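Local coordinates for putative fimbrial associated sortase-like protein (Corynebacterium diphtheriae, PDB 6BWE), which probably cross-links pilin subunits into pili as a class C sortase, a cysteine transpeptidase of the bacterial surface, at residues A[71-74]-A[75-78]; A[24-27]-A[28-32]; A[128-132]-A[133-137]. The protein carries 2 engineered substitutions. All coordinates share one frame; numbering follows the deposited sequence. Where two conformers were deposited one is given.

Contact 1. Residues A[71-74]-A[75-78]; sequences QRAE and RPVI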
ATOM      1  N   GLN A  71       0.708 -25.056  -5.021  1.00 26.13           N
ATOM      2  CA  GLN A  71      -0.093 -26.190  -4.620  1.00 29.13           C
ATOM      3  C   GLN A  71      -1.573 -25.781  -4.383  1.00 30.70           C
ATOM      4  O   GLN A  71      -2.393 -26.652  -4.211  1.00 30.74           O
ATOM      5  CB  GLN A  71       0.558 -26.917  -3.415  1.00 29.10           C
ATOM      6  CG  GLN A  71       0.606 -26.170  -2.055  1.00 29.05           C
ATOM      7  CD  GLN A  71       1.723 -25.134  -1.885  1.00 29.37           C
ATOM      8  OE1 GLN A  71       2.261 -24.590  -2.858  1.00 29.42           O
ATOM      9  NE2 GLN A  71       2.070 -24.855  -0.630  1.00 27.88           N
ATOM     10  N   ARG A  72      -1.872 -24.462  -4.388  1.00 31.76           N
ATOM     11  CA  ARG A  72      -3.227 -23.926  -4.223  0.60 32.95           C
ATOM     12  C   ARG A  72      -3.902 -24.454  -2.962  1.00 33.15           C
ATOM     13  O   ARG A  72      -5.077 -24.882  -2.989  1.00 32.33           O
ATOM     14  CB  ARG A  72      -4.074 -24.244  -5.454  0.60 35.05           C
ATOM     15  CG  ARG A  72      -3.526 -23.651  -6.733  0.60 35.72           C
ATOM     16  CD  ARG A  72      -4.215 -24.285  -7.941  0.60 37.73           C
ATOM     17  NE  ARG A  72      -4.826 -23.273  -8.785  0.60 38.09           N
ATOM     18  CZ  ARG A  72      -5.659 -23.523  -9.799  0.60 39.08           C
ATOM     19  NH1 ARG A  72      -6.011 -24.774 -10.126  0.60 40.34           N
ATOM     20  NH2 ARG A  72      -6.138 -22.498 -10.487  0.60 37.71           N
ATOM     21  N   ALA A  73      -3.148 -24.437  -1.864  1.00 30.95           N
ATOM     22  CA  ALA A  73      -3.629 -24.896  -0.560  1.00 30.74           C
ATOM     23  C   ALA A  73      -4.332 -23.742   0.171  1.00 30.76           C
ATOM     24  O   ALA A  73      -4.167 -22.553  -0.185  1.00 30.07           O
ATOM     25  CB  ALA A  73      -2.483 -25.428   0.260  1.00 29.35           C
ATOM     26  N   GLU A  74      -5.057 -24.088   1.228  1.00 30.82           N
ATOM     27  CA  GLU A  74      -5.807 -23.095   1.998  0.70 32.36           C
ATOM     28  C   GLU A  74      -4.939 -22.295   2.988  1.00 30.03           C
ATOM     29  O   GLU A  74      -5.153 -21.093   3.159  1.00 30.14           O
ATOM     30  CB  GLU A  74      -6.955 -23.774   2.747  0.70 36.03           C
ATOM     31  CG  GLU A  74      -7.964 -24.502   1.849  0.70 38.85           C
ATOM     32  CD  GLU A  74      -8.812 -23.575   0.995  0.70 41.61           C
ATOM     33  OE1 GLU A  74      -9.224 -22.500   1.487  0.70 46.07           O
ATOM     34  OE2 GLU A  74      -9.106 -23.929  -0.176  0.70 45.14           O
ATOM     35  N   ARG A  75      -4.001 -22.956   3.657  1.00 28.38           N
ATOM     36  CA  ARG A  75      -3.057 -22.281   4.606  1.00 27.50           C
ATOM     37  C   ARG A  75      -1.631 -22.727   4.340  1.00 24.93           C
ATOM     38  O   ARG A  75      -0.968 -23.327   5.210  1.00 24.93           O
ATOM     39  CB  ARG A  75      -3.408 -22.554   6.074  1.00 28.63           C
ATOM     40  CG  ARG A  75      -4.773 -22.048   6.490  1.00 30.11           C
ATOM     41  CD  ARG A  75      -4.744 -20.538   6.627  1.00 30.12           C
ATOM     42  NE  ARG A  75      -6.084 -20.014   6.837  1.00 31.79           N
ATOM     43  CZ  ARG A  75      -6.361 -18.761   7.210  1.00 32.33           C
ATOM     44  NH1 ARG A  75      -5.389 -17.866   7.424  1.00 30.60           N
ATOM     45  NH2 ARG A  75      -7.625 -18.402   7.376  1.00 33.05           N
ATOM     46  N   PRO A  76      -1.117 -22.382   3.165  1.00 23.26           N
ATOM     47  CA  PRO A  76       0.248 -22.797   2.877  1.00 22.95           C
ATOM     48  C   PRO A  76       1.288 -22.079   3.703  1.00 21.76           C
ATOM     49  O   PRO A  76       1.136 -20.901   4.037  1.00 19.42           O
ATOM     50  CB  PRO A  76       0.423 -22.411   1.425  1.00 22.54           C
ATOM     51  CG  PRO A  76      -0.459 -21.228   1.268  1.00 22.32           C
ATOM     52  CD  PRO A  76      -1.677 -21.582   2.052  1.00 22.95           C
ATOM     53  N   VAL A  77       2.359 -22.796   4.003  1.00 21.80           N
ATOM     54  CA  VAL A  77       3.570 -22.150   4.521  1.00 22.10           C
ATOM     55  C   VAL A  77       4.204 -21.429   3.331  1.00 21.89           C
ATOM     56  O   VAL A  77       4.649 -22.082   2.365  1.00 22.57           O
ATOM     57  CB  VAL A  77       4.558 -23.183   5.081  1.00 22.67           C
ATOM     58  CG1 VAL A  77       5.860 -22.480   5.475  1.00 23.03           C
ATOM     59  CG2 VAL A  77       3.955 -23.893   6.296  1.00 23.30           C
ATOM     60  N   ILE A  78       4.251 -20.099   3.384  1.00 20.68           N
ATOM     61  CA  ILE A  78       4.764 -19.331   2.245  1.00 20.74           C
ATOM     62  C   ILE A  78       6.297 -19.216   2.272  1.00 20.29           C
ATOM     63  O   ILE A  78       6.906 -19.035   1.244  1.00 20.75           O
ATOM     64  CB  ILE A  78       4.098 -17.953   2.062  1.00 20.57           C
ATOM     65  CG1 ILE A  78       4.256 -17.027   3.266  1.00 20.67           C
ATOM     66  CG2 ILE A  78       2.625 -18.143   1.791  1.00 22.00           C
ATOM     67  CD1 ILE A  78       3.885 -15.580   2.983  1.00 21.12           C
TER
HETATM   68  O   HOH W   1       3.960 -22.498  -0.256  1.00 21.32           O
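The pyrrolidine ring of Pro-76 has the methyl of Ala-73 over one face, where CB of Ala-73 lies 4.3 Å from CD of Pro-76. From that same side the carboxamide of Gln-71 reaches the CB corner of the ring, nitrogen end first, with NE2 of Gln-71 3.6 Å from CB of Pro-76. At CD of Pro-76 the ring is also met by the carbonyl of Ala-73, whose O is 3.5 Å away. CG of Gln-71 stands between its own backbone N and carbonyl carbon (chi1 68°), and a second bend at chi2 swings the amide back over the loop. There its NE2 donates to a water at 3.0 Å, and the water in turn donates to O of Val-77, so that one water bridges the two ends of the bend. This loop follows helix 59-66 and runs into strand 77-83, the first strand of the sortase beta-barrel, where Ile-78 pairs with Ile-92 of strand 88-94; just before it, Pro-76 packs on His-94. On the exposed side, Arg-75 folds at chi2 (-74°) and lays CG and CD alongside the peptide carbonyl before it; CD of Arg-75 is 3.5 Å from O of Glu-74. The guanidinium is turned obliquely to that oxygen and makes a salt bridge from NH1 to Asp-97, while the carboxylate of Glu-74 leads away from the loop.

Contact 2. Residues A[24-27]-A[28-32]; sequences PAVR and DSVLE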
ATOM      1  N   PRO A  24      12.405 -27.022 -10.121  1.00 26.98           N
ATOM      2  CA  PRO A  24      12.952 -25.677 -10.403  1.00 27.01           C
ATOM      3  C   PRO A  24      12.051 -24.808 -11.313  1.00 25.92           C
ATOM      4  O   PRO A  24      11.931 -23.612 -11.041  1.00 25.10           O
ATOM      5  CB  PRO A  24      14.305 -25.964 -11.077  1.00 28.34           C
ATOM      6  CG  PRO A  24      14.675 -27.347 -10.652  1.00 28.43           C
ATOM      7  CD  PRO A  24      13.387 -28.097 -10.422  1.00 28.20           C
ATOM      8  N   ALA A  25      11.408 -25.403 -12.326  1.00 25.48           N
ATOM      9  CA  ALA A  25      10.506 -24.678 -13.241  1.00 26.82           C
ATOM     10  C   ALA A  25       9.385 -24.017 -12.461  1.00 26.17           C
ATOM     11  O   ALA A  25       9.130 -22.827 -12.640  1.00 26.55           O
ATOM     12  CB  ALA A  25       9.895 -25.590 -14.291  1.00 27.58           C
ATOM     13  N   VAL A  26       8.725 -24.799 -11.603  1.00 25.83           N
ATOM     14  CA  VAL A  26       7.617 -24.268 -10.815  1.00 25.16           C
ATOM     15  C   VAL A  26       8.126 -23.237  -9.800  1.00 23.79           C
ATOM     16  O   VAL A  26       7.597 -22.113  -9.734  1.00 23.07           O
ATOM     17  CB  VAL A  26       6.767 -25.383 -10.154  1.00 25.64           C
ATOM     18  CG1 VAL A  26       5.707 -24.790  -9.221  1.00 26.08           C
ATOM     19  CG2 VAL A  26       6.100 -26.227 -11.230  1.00 27.02           C
ATOM     20  N   ARG A  27       9.157 -23.584  -9.043  1.00 23.24           N
ATOM     21  CA  ARG A  27       9.719 -22.658  -8.030  1.00 23.47           C
ATOM     22  C   ARG A  27      10.128 -21.314  -8.669  1.00 24.26           C
ATOM     23  O   ARG A  27       9.742 -20.265  -8.162  1.00 23.74           O
ATOM     24  CB  ARG A  27      10.905 -23.257  -7.292  1.00 22.77           C
ATOM     25  CG  ARG A  27      10.501 -24.296  -6.259  1.00 23.01           C
ATOM     26  CD  ARG A  27      11.666 -25.150  -5.828  1.00 23.59           C
ATOM     27  NE  ARG A  27      11.321 -25.826  -4.588  1.00 24.33           N
ATOM     28  CZ  ARG A  27      12.193 -26.512  -3.852  1.00 24.85           C
ATOM     29  NH1 ARG A  27      13.451 -26.652  -4.256  1.00 25.02           N
ATOM     30  NH2 ARG A  27      11.815 -27.056  -2.720  1.00 25.13           N
ATOM     31  N   ASP A  28      10.856 -21.369  -9.785  1.00 25.67           N
ATOM     32  CA  ASP A  28      11.232 -20.154 -10.563  1.00 28.01           C
ATOM     33  C   ASP A  28      10.030 -19.316 -10.975  1.00 26.46           C
ATOM     34  O   ASP A  28      10.047 -18.102 -10.792  1.00 25.42           O
ATOM     35  CB  ASP A  28      12.063 -20.492 -11.804  1.00 30.92           C
ATOM     36  CG  ASP A  28      13.466 -20.952 -11.467  1.00 35.66           C
ATOM     37  OD1 ASP A  28      13.876 -20.836 -10.286  1.00 39.57           O
ATOM     38  OD2 ASP A  28      14.163 -21.430 -12.405  1.00 39.91           O
ATOM     39  N   SER A  29       8.978 -19.964 -11.472  1.00 25.70           N
ATOM     40  CA  SER A  29       7.773 -19.249 -11.905  0.60 25.78           C
ATOM     41  C   SER A  29       7.035 -18.592 -10.723  1.00 24.88           C
ATOM     42  O   SER A  29       6.554 -17.463 -10.837  1.00 23.52           O
ATOM     43  CB  SER A  29       6.849 -20.182 -12.725  0.60 26.72           C
ATOM     44  OG  SER A  29       5.532 -19.669 -12.825  0.60 27.18           O
ATOM     45  N   VAL A  30       6.968 -19.297  -9.599  1.00 23.51           N
ATOM     46  CA  VAL A  30       6.320 -18.800  -8.389  1.00 22.37           C
ATOM     47  C   VAL A  30       7.087 -17.586  -7.817  1.00 21.67           C
ATOM     48  O   VAL A  30       6.488 -16.567  -7.430  1.00 21.24           O
ATOM     49  CB  VAL A  30       6.183 -19.930  -7.365  1.00 21.79           C
ATOM     50  CG1 VAL A  30       5.701 -19.425  -6.015  1.00 21.68           C
ATOM     51  CG2 VAL A  30       5.239 -21.012  -7.870  1.00 22.50           C
ATOM     52  N   LEU A  31       8.411 -17.689  -7.769  1.00 21.37           N
ATOM     53  CA  LEU A  31       9.236 -16.550  -7.357  1.00 21.96           C
ATOM     54  C   LEU A  31       9.056 -15.330  -8.263  1.00 22.49           C
ATOM     55  O   LEU A  31       8.894 -14.188  -7.751  1.00 22.59           O
ATOM     56  CB  LEU A  31      10.702 -16.951  -7.273  1.00 22.28           C
ATOM     57  CG  LEU A  31      11.045 -17.935  -6.150  1.00 22.24           C
ATOM     58  CD1 LEU A  31      12.486 -18.460  -6.339  1.00 23.33           C
ATOM     59  CD2 LEU A  31      10.860 -17.308  -4.759  1.00 22.25           C
ATOM     60  N   GLU A  32       9.082 -15.530  -9.582  1.00 23.71           N
ATOM     61  CA  GLU A  32       8.856 -14.459 -10.514  0.60 25.25           C
ATOM     62  C   GLU A  32       7.474 -13.843 -10.311  1.00 24.29           C
ATOM     63  O   GLU A  32       7.322 -12.624 -10.302  1.00 24.23           O
ATOM     64  CB  GLU A  32       9.029 -14.939 -11.966  0.60 27.58           C
ATOM     65  CG  GLU A  32      10.476 -14.835 -12.445  0.60 29.36           C
ATOM     66  CD  GLU A  32      10.928 -13.375 -12.565  0.60 31.13           C
ATOM     67  OE1 GLU A  32      10.425 -12.658 -13.479  0.60 34.51           O
ATOM     68  OE2 GLU A  32      11.744 -12.920 -11.718  0.60 30.65           O
TER
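Val-26 and Val-30, one helical turn apart, touch through their methyls: CG1 of Val-26 comes within 4.0 Å of CG2 of Val-30, the two side chains meeting at a slant. The tighter approach is to the backbone. CG2 of Val-30 is set anti to its own carbonyl carbon and leans back over the previous turn, which brings it to 3.2 Å from O of Val-26. That carbonyl is also the acceptor for N of Val-30, at 2.9 Å. Leu-31 repeats the pattern on the next position: its N bonds to O of Arg-27 at 2.9 Å, and its CG rests 3.3 Å from the same oxygen. Val-30 and Leu-31 face the body of the protein: Val-30 touches Pro-70 and Gln-153, Leu-31 Gln-153. Arg-27 packs on Gln-153 as well, and its extended chain carries the guanidinium toward Asp-22, a long and weak ion pair.

The side bearing Pro-24, Ala-25, Asp-28 and Ser-29 is looser and exposed. Here the backbone does most of the work, with N of Asp-28 2.8 Å from O of Pro-24 and N of Ser-29 3.1 Å from O of Ala-25. The flat carboxylate of Asp-28 presents its face to O of Pro-24, with CG of Asp-28 3.1 Å from that oxygen. Four successive bonds from residue i+4 back to residue i mark this as the opening of a regular alpha-helix, 24-39, on the surface of the protein and away from the predicted active site.

Contact 3. Residues A[128-132]-A[133-137]; sequences SGLAN and ATLFD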
ATOM      1  N   SER A 128       4.414 -12.895  21.203  1.00 31.94           N
ATOM      2  CA  SER A 128       5.192 -13.148  22.400  1.00 34.81           C
ATOM      3  C   SER A 128       4.217 -13.373  23.563  1.00 36.66           C
ATOM      4  O   SER A 128       3.185 -12.683  23.666  1.00 34.51           O
ATOM      5  CB  SER A 128       6.057 -11.935  22.719  1.00 35.43           C
ATOM      6  OG  SER A 128       7.125 -11.855  21.831  1.00 35.42           O
ATOM      7  N   GLY A 129       4.547 -14.345  24.421  1.00 41.28           N
ATOM      8  CA  GLY A 129       3.787 -14.598  25.658  1.00 44.12           C
ATOM      9  C   GLY A 129       2.830 -15.772  25.692  1.00 47.15           C
ATOM     10  O   GLY A 129       2.384 -16.154  26.780  1.00 50.94           O
ATOM     11  N   LEU A 130       2.520 -16.358  24.536  1.00 47.03           N
ATOM     12  CA  LEU A 130       1.574 -17.471  24.468  0.60 48.43           C
ATOM     13  C   LEU A 130       2.193 -18.679  25.162  1.00 51.18           C
ATOM     14  O   LEU A 130       3.248 -19.153  24.752  1.00 52.52           O
ATOM     15  CB  LEU A 130       1.208 -17.808  23.025  0.60 46.89           C
ATOM     16  CG  LEU A 130       0.150 -16.927  22.353  0.60 46.64           C
ATOM     17  CD1 LEU A 130       0.461 -15.433  22.378  0.60 46.04           C
ATOM     18  CD2 LEU A 130      -0.017 -17.402  20.921  0.60 46.45           C
ATOM     19  N   ALA A 131       1.529 -19.163  26.209  1.00 51.76           N
ATOM     20  CA  ALA A 131       2.096 -20.160  27.113  1.00 53.81           C
ATOM     21  C   ALA A 131       2.474 -21.475  26.463  1.00 54.20           C
ATOM     22  O   ALA A 131       3.466 -22.086  26.859  1.00 56.41           O
ATOM     23  CB  ALA A 131       1.138 -20.402  28.275  1.00 56.73           C
ATOM     24  N   ASN A 132       1.715 -21.913  25.457  1.00 52.63           N
ATOM     25  CA  ASN A 132       2.023 -23.191  24.803  1.00 51.20           C
ATOM     26  C   ASN A 132       3.017 -23.107  23.604  1.00 47.46           C
ATOM     27  O   ASN A 132       3.372 -24.136  23.031  1.00 46.80           O
ATOM     28  CB  ASN A 132       0.715 -23.940  24.451  1.00 54.34           C
ATOM     29  CG  ASN A 132       0.139 -23.565  23.090  1.00 54.72           C
ATOM     30  OD1 ASN A 132       0.494 -22.547  22.493  1.00 55.58           O
ATOM     31  ND2 ASN A 132      -0.778 -24.394  22.603  1.00 56.60           N
ATOM     32  N   ALA A 133       3.488 -21.909  23.246  1.00 43.16           N
ATOM     33  CA  ALA A 133       4.319 -21.765  22.039  1.00 39.63           C
ATOM     34  C   ALA A 133       5.311 -20.609  22.130  1.00 36.03           C
ATOM     35  O   ALA A 133       4.921 -19.473  22.400  1.00 35.93           O
ATOM     36  CB  ALA A 133       3.420 -21.592  20.822  1.00 39.14           C
ATOM     37  N   THR A 134       6.582 -20.888  21.863  1.00 32.92           N
ATOM     38  CA  THR A 134       7.635 -19.882  22.068  1.00 32.74           C
ATOM     39  C   THR A 134       7.474 -18.726  21.062  1.00 30.83           C
ATOM     40  O   THR A 134       7.446 -17.538  21.451  1.00 30.35           O
ATOM     41  CB  THR A 134       9.039 -20.526  22.003  1.00 34.11           C
ATOM     42  OG1 THR A 134       9.188 -21.374  23.146  1.00 36.16           O
ATOM     43  CG2 THR A 134      10.176 -19.482  22.033  1.00 34.05           C
ATOM     44  N   LEU A 135       7.328 -19.092  19.796  1.00 26.93           N
ATOM     45  CA  LEU A 135       7.104 -18.115  18.728  1.00 26.70           C
ATOM     46  C   LEU A 135       8.173 -16.992  18.741  1.00 25.39           C
ATOM     47  O   LEU A 135       9.362 -17.304  18.597  1.00 25.28           O
ATOM     48  CB  LEU A 135       5.634 -17.619  18.704  1.00 27.18           C
ATOM     49  CG  LEU A 135       4.637 -18.726  18.382  1.00 27.89           C
ATOM     50  CD1 LEU A 135       3.234 -18.293  18.765  1.00 28.84           C
ATOM     51  CD2 LEU A 135       4.696 -19.120  16.895  1.00 28.01           C
ATOM     52  N   PHE A 136       7.790 -15.734  18.919  1.00 23.97           N
ATOM     53  CA  PHE A 136       8.754 -14.638  18.963  1.00 24.21           C
ATOM     54  C   PHE A 136       9.054 -14.189  20.411  1.00 24.77           C
ATOM     55  O   PHE A 136       9.512 -13.054  20.627  1.00 23.96           O
ATOM     56  CB  PHE A 136       8.252 -13.455  18.098  1.00 23.68           C
ATOM     57  CG  PHE A 136       8.706 -13.442  16.657  1.00 22.91           C
ATOM     58  CD1 PHE A 136       9.626 -14.331  16.126  1.00 23.45           C
ATOM     59  CD2 PHE A 136       8.211 -12.458  15.819  1.00 22.65           C
ATOM     60  CE1 PHE A 136      10.048 -14.232  14.817  1.00 23.14           C
ATOM     61  CE2 PHE A 136       8.649 -12.373  14.489  1.00 22.52           C
ATOM     62  CZ  PHE A 136       9.570 -13.255  14.004  1.00 22.41           C
ATOM     63  N   ASP A 137       8.844 -15.072  21.400  1.00 25.61           N
ATOM     64  CA  ASP A 137       9.116 -14.749  22.819  1.00 27.19           C
ATOM     65  C   ASP A 137      10.498 -14.095  23.002  1.00 25.41           C
ATOM     66  O   ASP A 137      10.655 -13.226  23.838  1.00 25.30           O
ATOM     67  CB  ASP A 137       9.178 -16.006  23.682  1.00 29.56           C
ATOM     68  CG  ASP A 137       7.843 -16.546  24.094  1.00 32.63           C
ATOM     69  OD1 ASP A 137       6.788 -15.956  23.799  1.00 36.81           O
ATOM     70  OD2 ASP A 137       7.886 -17.658  24.716  1.00 36.53           O
TER
HETATM   71  O   HOH W   2       4.476 -16.649  22.364  1.00 32.26           O
HETATM   72  O   HOH W   3       5.468 -18.208  25.482  1.00 46.77           O
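Gly-129 gives its backbone N-H to the carboxylate of Asp-137, a bond of 2.8 Å from N to OD1 that is straight at 179° and meets the oxygen nearly end-on. A water extends this hold, shared among N of Leu-130, which donates to it, OD1 of Asp-137 and O of Ala-133; which acceptors receive its protons is not settled. A type I turn from Leu-130 to Ala-133 is closed by N of Ala-133, 3.1 Å from O of Leu-130 and well above the carbonyl plane; a type II' turn, Thr-134 to Asp-137, brings the chain back. OG of Ser-128 is hydrogen-bonded to Thr-188; its 2.9 Å approach to O of Phe-136 is weak and not settled. Beyond the polar interior, the two leucines touch at one point, CD2 of Leu-130 to CD1 of Leu-135, 4.0 Å. Leu-130 also packs beside His-127, the predicted catalytic acid/base, whose backbone bonds with that of Phe-136, and N of Ser-128 bonds to the oxidised cysteine at position 189. The loop thus follows strand 123-125, precedes strand 147-152, and borders the active site beyond the end of strand 183-187.

In the fold
Along the chain the contacts come in series: contact 2 in helix 24-39, then contact 1 in the loop leading into strand 77-83, then contact 3 in the loop between strands 123-125 and 147-152. Contacts 1 and 2 are near neighbours, centres about 15 Å apart, with nearest atoms about 7 Å apart. Contact 3 lies about 23 Å from contact 1 and 33 Å from contact 2, centre to centre, and on the opposite side of the chain's centre from contact 2. Strands 77-83 and 123-125 belong to one mixed sheet, which links contact 1 to contact 3, while contact 2 packs outside it on a helix. Contacts 1 and 2 are remote from the predicted active site that contact 3 borders.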